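PDB 6ABJ: D-lactate dehydrogenase (Fermentative) from Pseudomonas aeruginosa, which belongs to the D-isomer specific 2-hydroxyacid dehydrogenase family and, as a fermentative D-lactate dehydrogenase, probably interconverts pyruvate and D-lactate with NADH. Local coordinates for residues 290-293 / 297-300; 130-135 / 242-247; 219-224 / 228-233; 257-262 / 266-271. One frame throughout, in Å; residues are numbered along the deposited sequence.

Interaction 1: 290-293 / 297-300; sequences QPLQ and LARL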
# COMPACT_ATOMS: atom_id res chain seq x y z
N GLN B 290 -16.40 -1.22 2.67
CA GLN B 290 -17.32 -0.32 3.33
C GLN B 290 -16.64 0.59 4.36
O GLN B 290 -15.69 0.21 5.00
CB GLN B 290 -18.36 -1.17 4.09
CG GLN B 290 -19.09 -2.21 3.24
CD GLN B 290 -19.94 -1.57 2.14
OE1 GLN B 290 -20.00 -2.07 1.01
NE2 GLN B 290 -20.59 -0.46 2.47
N PRO B 291 -17.16 1.81 4.55
CA PRO B 291 -16.66 2.62 5.63
C PRO B 291 -16.64 1.87 6.88
O PRO B 291 -17.50 1.03 7.13
CB PRO B 291 -17.67 3.77 5.71
CG PRO B 291 -18.09 3.95 4.32
CD PRO B 291 -18.17 2.54 3.75
N LEU B 292 -15.64 2.16 7.71
CA LEU B 292 -15.55 1.59 9.02
C LEU B 292 -16.37 2.46 9.93
O LEU B 292 -16.15 3.66 9.98
CB LEU B 292 -14.11 1.61 9.54
CG LEU B 292 -13.23 0.41 9.74
CD1 LEU B 292 -12.09 0.85 10.66
CD2 LEU B 292 -13.94 -0.82 10.31
N GLN B 293 -17.27 1.83 10.71
CA GLN B 293 -18.17 2.57 11.59
C GLN B 293 -17.49 3.08 12.83
O GLN B 293 -17.78 4.16 13.28
CB GLN B 293 -19.43 1.71 11.97
CG GLN B 293 -20.38 1.48 10.79
CD GLN B 293 -20.88 2.78 10.19
OE1 GLN B 293 -21.21 3.71 10.88
NE2 GLN B 293 -20.90 2.85 8.87
N LEU B 297 -11.25 2.87 16.43
CA LEU B 297 -10.44 1.97 15.65
C LEU B 297 -9.97 2.62 14.36
O LEU B 297 -8.84 2.43 13.99
CB LEU B 297 -11.21 0.69 15.28
CG LEU B 297 -10.44 -0.38 14.54
CD1 LEU B 297 -9.26 -0.84 15.36
CD2 LEU B 297 -11.31 -1.59 14.22
N ALA B 298 -10.84 3.35 13.66
CA ALA B 298 -10.41 3.98 12.39
C ALA B 298 -9.20 4.94 12.65
O ALA B 298 -8.23 5.02 11.83
CB ALA B 298 -11.54 4.70 11.71
N ARG B 299 -9.27 5.64 13.73
CA ARG B 299 -8.24 6.62 14.06
C ARG B 299 -6.95 5.90 14.45
O ARG B 299 -5.88 6.28 14.01
CB ARG B 299 -8.69 7.55 15.19
CG ARG B 299 -7.67 8.65 15.53
CD ARG B 299 -7.54 9.59 14.38
NE ARG B 299 -7.10 10.93 14.77
CZ ARG B 299 -5.96 11.54 14.41
NH1 ARG B 299 -5.04 10.93 13.68
NH2 ARG B 299 -5.73 12.76 14.82
N LEU B 300 -7.06 4.81 15.23
CA LEU B 300 -5.88 4.04 15.57
C LEU B 300 -5.18 3.50 14.35
O LEU B 300 -3.95 3.57 14.28
CB LEU B 300 -6.26 2.84 16.48
CG LEU B 300 -6.67 3.27 17.88
CD1 LEU B 300 -7.30 2.07 18.64
CD2 LEU B 300 -5.48 3.82 18.64
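Leu292 lays its CD1 methyl against Ala298. Leu292 CD1 is 4.0 Å from Ala298 CB and equally 4.0 Å from Ala298 CA, so the methyl rests on the CA–CB bond rather than on the side-chain carbon alone. A looser touch follows beside it, where Leu292 CD1 comes within 4.4 Å of Leu297 CD2. Here Leu297 holds CG anti to its backbone N (chi1 -176°), which turns a methyl to the loop. The contact is small and purely apolar. It is a loop-on-helix contact in the NAD-binding, Rossmann-type part of the chain: 290-293 belongs to the loop that follows strand 268-273, and it folds back onto the start of helix 295-302. Leu297 N is hydrogen-bonded to Asp294 OD1 there. Other subunits close round the pair. Phe148 of the third subunit packs on both Leu292 and Leu297. Leu292 O accepts a hydrogen bond from Arg299 NH2 of the second subunit, and Arg299 NH2 of this chain returns the same bond to Leu292 O of that subunit.

Interaction 2: 130-135 / 242-247; sequences LTLNRR and GAMLIN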
# COMPACT_ATOMS: atom_id res chain seq x y z
N LEU B 130 9.04 -5.79 17.23
CA LEU B 130 10.12 -5.56 16.29
C LEU B 130 9.67 -4.82 15.07
O LEU B 130 10.36 -3.95 14.59
CB LEU B 130 10.79 -6.87 15.89
CG LEU B 130 11.79 -7.33 16.98
CD1 LEU B 130 12.04 -8.78 16.80
CD2 LEU B 130 13.06 -6.47 16.95
N THR B 131 8.45 -5.12 14.58
CA THR B 131 7.98 -4.40 13.44
C THR B 131 7.79 -2.90 13.78
O THR B 131 8.08 -2.03 12.95
CB THR B 131 6.72 -5.02 12.75
OG1 THR B 131 6.50 -4.30 11.52
CG2 THR B 131 5.51 -4.85 13.49
N LEU B 132 7.24 -2.62 14.94
CA LEU B 132 7.05 -1.25 15.34
C LEU B 132 8.40 -0.53 15.54
O LEU B 132 8.59 0.60 15.09
CB LEU B 132 6.25 -1.18 16.64
CG LEU B 132 4.73 -1.45 16.53
CD1 LEU B 132 4.15 -1.80 17.89
CD2 LEU B 132 4.09 -0.19 15.94
N ASN B 133 9.32 -1.22 16.21
CA ASN B 133 10.60 -0.64 16.58
C ASN B 133 11.37 -0.26 15.29
O ASN B 133 11.81 0.89 15.10
CB ASN B 133 11.35 -1.67 17.37
CG ASN B 133 12.72 -1.22 17.83
OD1 ASN B 133 13.38 -0.38 17.19
ND2 ASN B 133 13.21 -1.87 18.88
N ARG B 134 11.49 -1.23 14.38
CA ARG B 134 12.28 -1.07 13.20
C ARG B 134 11.41 -0.56 11.99
O ARG B 134 11.90 -0.44 10.85
CB ARG B 134 13.07 -2.33 12.85
CG ARG B 134 13.85 -2.94 14.03
CD ARG B 134 14.79 -1.92 14.67
NE ARG B 134 15.86 -1.66 13.78
CZ ARG B 134 17.06 -2.24 13.79
NH1 ARG B 134 17.46 -3.02 14.76
NH2 ARG B 134 17.90 -1.94 12.85
N ARG B 135 10.14 -0.29 12.26
CA ARG B 135 9.25 0.22 11.23
C ARG B 135 9.22 -0.67 10.00
O ARG B 135 9.18 -0.17 8.87
CB ARG B 135 9.65 1.64 10.83
CG ARG B 135 9.27 2.70 11.84
CD ARG B 135 10.35 2.84 12.90
NE ARG B 135 10.41 4.19 13.44
CZ ARG B 135 10.72 4.47 14.70
NH1 ARG B 135 11.01 3.49 15.55
NH2 ARG B 135 10.75 5.73 15.12
N GLY B 242 6.95 8.32 25.30
CA GLY B 242 7.54 7.63 24.12
C GLY B 242 7.57 6.13 24.22
O GLY B 242 8.06 5.45 23.30
N ALA B 243 6.96 5.56 25.26
CA ALA B 243 7.06 4.15 25.47
C ALA B 243 6.23 3.42 24.42
O ALA B 243 5.36 4.01 23.75
CB ALA B 243 6.58 3.78 26.86
N MET B 244 6.47 2.14 24.33
CA MET B 244 5.70 1.23 23.48
C MET B 244 4.73 0.40 24.34
O MET B 244 5.16 -0.18 25.33
CB MET B 244 6.68 0.29 22.79
CG MET B 244 6.03 -0.81 21.96
SD MET B 244 7.25 -1.86 21.15
CE MET B 244 7.89 -0.78 19.91
N LEU B 245 3.50 0.26 23.86
CA LEU B 245 2.50 -0.64 24.48
C LEU B 245 2.06 -1.72 23.53
O LEU B 245 1.69 -1.43 22.38
CB LEU B 245 1.31 0.22 24.90
CG LEU B 245 0.17 -0.56 25.57
CD1 LEU B 245 0.52 -1.16 26.92
CD2 LEU B 245 -1.03 0.38 25.74
N ILE B 246 2.01 -2.95 24.01
CA ILE B 246 1.58 -4.10 23.25
C ILE B 246 0.39 -4.75 24.04
O ILE B 246 0.49 -5.04 25.24
CB ILE B 246 2.71 -5.15 23.14
CG1 ILE B 246 3.98 -4.51 22.52
CG2 ILE B 246 2.30 -6.36 22.32
CD1 ILE B 246 3.81 -3.94 21.11
N ASN B 247 -0.72 -4.96 23.35
CA ASN B 247 -1.83 -5.71 23.91
C ASN B 247 -2.17 -6.87 23.01
O ASN B 247 -2.84 -6.73 21.96
CB ASN B 247 -3.06 -4.86 24.12
CG ASN B 247 -4.16 -5.63 24.87
OD1 ASN B 247 -3.88 -6.70 25.43
ND2 ASN B 247 -5.35 -5.13 24.84
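Met244 reaches out end-on from its strand and meets the flank of Leu132 on the helix. Its chain runs nearly straight through the first two torsions and bends only at chi3 (-71°). The bend brings Met244 CE to 3.7 Å from Leu132 CB. The same methyl also lies 4.0 Å from Asn133 N, so it sits against the helix backbone as well as the side chain. Leu132 and Ile246 meet differently. They lie alongside one another, pointing opposite ways, and Leu132 CD1 is 3.9 Å from Ile246 CD1. Leu132 thus offers its CB to one strand residue and a terminal methyl to the next one on the same face. The helix ends in a Schellman motif, with Arg135, at positive phi, as its C' residue. Its guanidinium turns back, and Arg135 NH1 donates to Asn133 O at 2.8 Å, with a tilt of 15° from the guanidinium plane. NH1 also bonds to Tyr270 OH, while Asn133 ND2 bonds to Phe156 O. The axes of 130-134 and strand 243-247 come within 10.4 Å, and their N-to-C directions are 156° apart. Strand 243-247 sits between strands 216-219 and 268-273 in the parallel sheet of the NAD-binding domain. Helix 118-134 packs on it, with Ile129 touching both Met244 and Ile246.

Interaction 3: 219-224 / 228-233; sequences LHCPLT and RHLIDA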
# COMPACT_ATOMS: atom_id res chain seq x y z
N LEU B 219 0.79 -6.49 27.81
CA LEU B 219 -0.30 -6.99 28.63
C LEU B 219 -0.52 -8.49 28.40
O LEU B 219 -0.75 -8.95 27.27
CB LEU B 219 -1.58 -6.23 28.33
CG LEU B 219 -1.47 -4.74 28.40
CD1 LEU B 219 -2.71 -4.00 27.93
CD2 LEU B 219 -1.20 -4.32 29.83
N HIS B 220 -0.48 -9.23 29.51
CA HIS B 220 -0.81 -10.64 29.48
C HIS B 220 -1.65 -11.10 30.69
O HIS B 220 -1.64 -12.28 31.00
CB HIS B 220 0.46 -11.44 29.45
CG HIS B 220 1.34 -11.07 28.31
ND1 HIS B 220 1.21 -11.62 27.04
CD2 HIS B 220 2.36 -10.19 28.24
CE1 HIS B 220 2.12 -11.09 26.26
NE2 HIS B 220 2.84 -10.23 26.97
N CYS B 221 -2.38 -10.20 31.33
CA CYS B 221 -3.20 -10.60 32.46
C CYS B 221 -4.60 -10.96 31.97
O CYS B 221 -5.09 -10.40 30.96
CB CYS B 221 -3.25 -9.47 33.46
SG CYS B 221 -3.75 -7.89 32.69
N PRO B 222 -5.29 -11.90 32.69
CA PRO B 222 -6.69 -12.17 32.44
C PRO B 222 -7.57 -10.95 32.56
O PRO B 222 -7.28 -9.99 33.34
CB PRO B 222 -7.06 -13.20 33.56
CG PRO B 222 -5.76 -13.93 33.80
CD PRO B 222 -4.73 -12.80 33.73
N LEU B 223 -8.64 -10.93 31.77
CA LEU B 223 -9.63 -9.87 31.90
C LEU B 223 -10.63 -10.20 33.03
O LEU B 223 -11.25 -11.25 33.01
CB LEU B 223 -10.40 -9.65 30.57
CG LEU B 223 -11.63 -8.73 30.66
CD1 LEU B 223 -11.23 -7.30 30.97
CD2 LEU B 223 -12.48 -8.79 29.38
N THR B 224 -10.82 -9.27 33.96
CA THR B 224 -11.74 -9.44 35.09
C THR B 224 -12.25 -8.05 35.39
O THR B 224 -11.82 -7.08 34.75
CB THR B 224 -11.03 -9.95 36.34
OG1 THR B 224 -10.12 -8.95 36.81
CG2 THR B 224 -10.28 -11.24 36.03
N ARG B 228 -10.35 -4.68 33.81
CA ARG B 228 -11.07 -4.04 32.74
C ARG B 228 -10.62 -2.60 32.68
O ARG B 228 -10.59 -1.90 33.66
CB ARG B 228 -12.59 -4.19 32.86
CG ARG B 228 -13.43 -2.97 32.49
CD ARG B 228 -14.90 -3.25 32.37
NE ARG B 228 -15.22 -3.54 31.00
CZ ARG B 228 -15.69 -2.64 30.15
NH1 ARG B 228 -15.91 -1.39 30.54
NH2 ARG B 228 -15.93 -3.00 28.91
N HIS B 229 -10.28 -2.18 31.48
CA HIS B 229 -9.73 -0.85 31.26
C HIS B 229 -8.55 -0.56 32.16
O HIS B 229 -8.32 0.57 32.55
CB HIS B 229 -10.79 0.22 31.28
CG HIS B 229 -11.70 0.15 30.09
ND1 HIS B 229 -12.60 1.13 29.78
CD2 HIS B 229 -11.77 -0.76 29.09
CE1 HIS B 229 -13.21 0.83 28.65
NE2 HIS B 229 -12.74 -0.34 28.23
N LEU B 230 -7.74 -1.58 32.41
CA LEU B 230 -6.51 -1.37 33.22
C LEU B 230 -5.69 -0.23 32.64
O LEU B 230 -5.27 0.68 33.35
CB LEU B 230 -5.66 -2.62 33.25
CG LEU B 230 -4.47 -2.60 34.20
CD1 LEU B 230 -5.01 -2.70 35.62
CD2 LEU B 230 -3.57 -3.76 33.91
N ILE B 231 -5.47 -0.26 31.32
CA ILE B 231 -4.80 0.88 30.70
C ILE B 231 -5.84 1.90 30.23
O ILE B 231 -6.46 1.72 29.20
CB ILE B 231 -3.93 0.47 29.50
CG1 ILE B 231 -2.95 -0.67 29.85
CG2 ILE B 231 -3.17 1.68 28.98
CD1 ILE B 231 -2.00 -0.39 30.97
N ASP B 232 -6.02 2.92 31.03
CA ASP B 232 -7.03 3.93 30.81
C ASP B 232 -6.23 5.18 30.74
O ASP B 232 -5.02 5.11 30.77
CB ASP B 232 -8.08 3.95 31.96
CG ASP B 232 -7.45 4.15 33.35
OD1 ASP B 232 -6.27 4.54 33.45
OD2 ASP B 232 -8.20 3.93 34.37
N ALA B 233 -6.85 6.33 30.69
CA ALA B 233 -6.10 7.57 30.52
C ALA B 233 -5.07 7.87 31.62
O ALA B 233 -4.03 8.54 31.38
CB ALA B 233 -7.07 8.72 30.38
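Leu219 and Ile231 share one first torsion, -52°, which sets Leu219 CG and Ile231 CG1 each anti to its own carbonyl carbon. The two side chains then meet at a slant. Both Leu219 methyls touch one carbon: Leu219 CD1 is 3.9 Å and Leu219 CD2 4.0 Å from Ile231 CG1. Leu223 has CG anti to its backbone N (chi1 170°). Its CD1 thereby reaches Arg228 CA at 3.7 Å, and the Leu223 and Arg228 side chains run alongside one another in the same direction. Between these pairs Cys221 SG makes a lighter contact with Leu230 CD2 at 4.3 Å. At the far end Arg228 N gives Thr224 O a weak, bent hydrogen bond of 3.0 Å (124°) across the turn. The Arg228 guanidinium turns from 219-224, and its NH1 stands over one face of the His229 ring, toward the rim. Glu277 holds both: a salt bridge to Arg228 NH2 and a hydrogen bond to His229 NE2. The contact folds the loop after strand 216-219 back on itself, close to the NADH-binding residues Asp190 and Thr248. Leu219 and Leu230 rest on strand 162-166, while Ile231 packs on Leu245 of strand 243-247 and Leu236 of helix 233-238.

Interaction 4: 257-262 / 266-271; sequences AALIEA and GQLGYL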
# COMPACT_ATOMS: atom_id res chain seq x y z
N ALA B 257 -10.15 4.41 23.38
CA ALA B 257 -10.39 5.80 23.22
C ALA B 257 -9.31 6.67 23.81
O ALA B 257 -8.99 7.67 23.25
CB ALA B 257 -11.79 6.18 23.80
N ALA B 258 -8.80 6.32 25.00
CA ALA B 258 -7.71 7.08 25.67
C ALA B 258 -6.31 6.97 24.98
O ALA B 258 -5.44 7.83 25.10
CB ALA B 258 -7.55 6.54 27.10
N LEU B 259 -6.14 5.90 24.22
CA LEU B 259 -4.88 5.70 23.47
C LEU B 259 -4.68 6.78 22.41
O LEU B 259 -3.57 7.17 22.14
CB LEU B 259 -4.90 4.35 22.81
CG LEU B 259 -4.94 3.07 23.66
CD1 LEU B 259 -5.11 1.86 22.83
CD2 LEU B 259 -3.69 2.96 24.45
N ILE B 260 -5.76 7.28 21.84
CA ILE B 260 -5.69 8.23 20.77
C ILE B 260 -4.99 9.49 21.19
O ILE B 260 -4.14 10.01 20.49
CB ILE B 260 -7.10 8.53 20.25
CG1 ILE B 260 -7.60 7.32 19.48
CG2 ILE B 260 -7.12 9.72 19.33
CD1 ILE B 260 -9.06 7.38 19.17
N GLU B 261 -5.44 10.11 22.26
CA GLU B 261 -4.87 11.37 22.64
C GLU B 261 -3.41 11.22 23.03
O GLU B 261 -2.61 12.11 22.72
CB GLU B 261 -5.73 12.05 23.75
CG GLU B 261 -7.03 12.64 23.15
CD GLU B 261 -6.81 13.56 21.92
OE1 GLU B 261 -5.99 14.51 21.98
OE2 GLU B 261 -7.47 13.37 20.87
N ALA B 262 -3.06 10.08 23.61
CA ALA B 262 -1.69 9.74 24.01
C ALA B 262 -0.76 9.57 22.81
O ALA B 262 0.37 9.98 22.84
CB ALA B 262 -1.71 8.48 24.82
N GLY B 266 2.27 12.25 21.56
CA GLY B 266 3.60 11.64 21.63
C GLY B 266 3.86 10.98 22.98
O GLY B 266 4.85 10.31 23.12
N GLN B 267 2.96 11.13 23.95
CA GLN B 267 3.12 10.49 25.17
C GLN B 267 3.30 8.95 24.98
O GLN B 267 4.14 8.32 25.64
CB GLN B 267 1.92 10.77 26.11
CG GLN B 267 1.82 9.89 27.37
CD GLN B 267 2.99 9.98 28.33
OE1 GLN B 267 3.89 10.78 28.16
NE2 GLN B 267 3.00 9.08 29.33
N LEU B 268 2.43 8.36 24.18
CA LEU B 268 2.62 6.97 23.78
C LEU B 268 3.35 6.98 22.44
O LEU B 268 2.83 7.50 21.45
CB LEU B 268 1.26 6.24 23.69
CG LEU B 268 1.32 4.75 23.43
CD1 LEU B 268 1.99 3.98 24.57
CD2 LEU B 268 -0.05 4.17 23.28
N GLY B 269 4.51 6.32 22.42
CA GLY B 269 5.36 6.28 21.24
C GLY B 269 4.93 5.27 20.21
O GLY B 269 5.17 5.47 19.03
N TYR B 270 4.42 4.14 20.67
CA TYR B 270 4.10 3.06 19.77
C TYR B 270 2.97 2.25 20.35
O TYR B 270 2.84 2.12 21.57
CB TYR B 270 5.28 2.08 19.62
CG TYR B 270 6.65 2.63 19.29
CD1 TYR B 270 7.46 3.20 20.26
CD2 TYR B 270 7.17 2.50 18.00
CE1 TYR B 270 8.73 3.66 19.96
CE2 TYR B 270 8.44 2.97 17.69
CZ TYR B 270 9.21 3.55 18.67
OH TYR B 270 10.47 4.01 18.36
N LEU B 271 2.18 1.67 19.47
CA LEU B 271 1.14 0.72 19.87
C LEU B 271 1.00 -0.47 18.94
O LEU B 271 0.86 -0.33 17.73
CB LEU B 271 -0.20 1.46 19.97
CG LEU B 271 -1.44 0.63 20.38
CD1 LEU B 271 -1.42 0.30 21.84
CD2 LEU B 271 -2.71 1.35 19.97
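The flat carbonyl group of Ala262 receives the N-H of Leu268 over one face. The donor stands 60° out of the carbonyl plane, well off the lone-pair directions. The bond is still short and nearly straight: Leu268 N to Ala262 O is 2.9 Å, with 166° at the hydrogen. Ala262 O also accepts a bond from Ser265 OG, so two donors grip it. Gly266 has the positive phi that lets the chain leave the helix here. This is the helix-to-strand turn of the beta-alpha-beta unit formed by strand 243-247, helix 256-265 and strand 268-273, a repeating element of the Rossmann fold. Beyond the turn the contact is apolar. Ala262 CB meets Leu268 CB at 3.9 Å. Leu259 reaches further along the strand with both methyls. The Leu259 and Leu268 side chains meet aslant, with Leu259 CD2 4.0 Å from Leu268 CD2. Leu259 CD1 meets Leu271 CD2 at 3.8 Å, and there the two side chains are roughly perpendicular. Leu268 and Leu271 both also pack on Leu245. Gln267 bends away from the helix, and its NE2 bonds to Met239 O and Leu236 O.

Interactions 2, 3 and 4 meet around one parallel sheet. Interactions 2 and 4 have centres 12 Å apart and are joined through neighbouring strands: Ala243 O lies 2.8 Å from Gly269 N, a probable hydrogen bond. On the other side of strand 243-247, Ile246 O and Leu219 N, 3.0 Å apart, probably bond interaction 2 to interaction 3. Interaction 1 touches interaction 4 alone, through Leu300 CD2 against Leu271 CD2 at 3.9 Å. NADH is absent from this chain, but its known binding residues lie near: the Ile246 side chain is about 4 Å from that of Thr248, and the Cys221 side chain about 6 Å from that of Asp190.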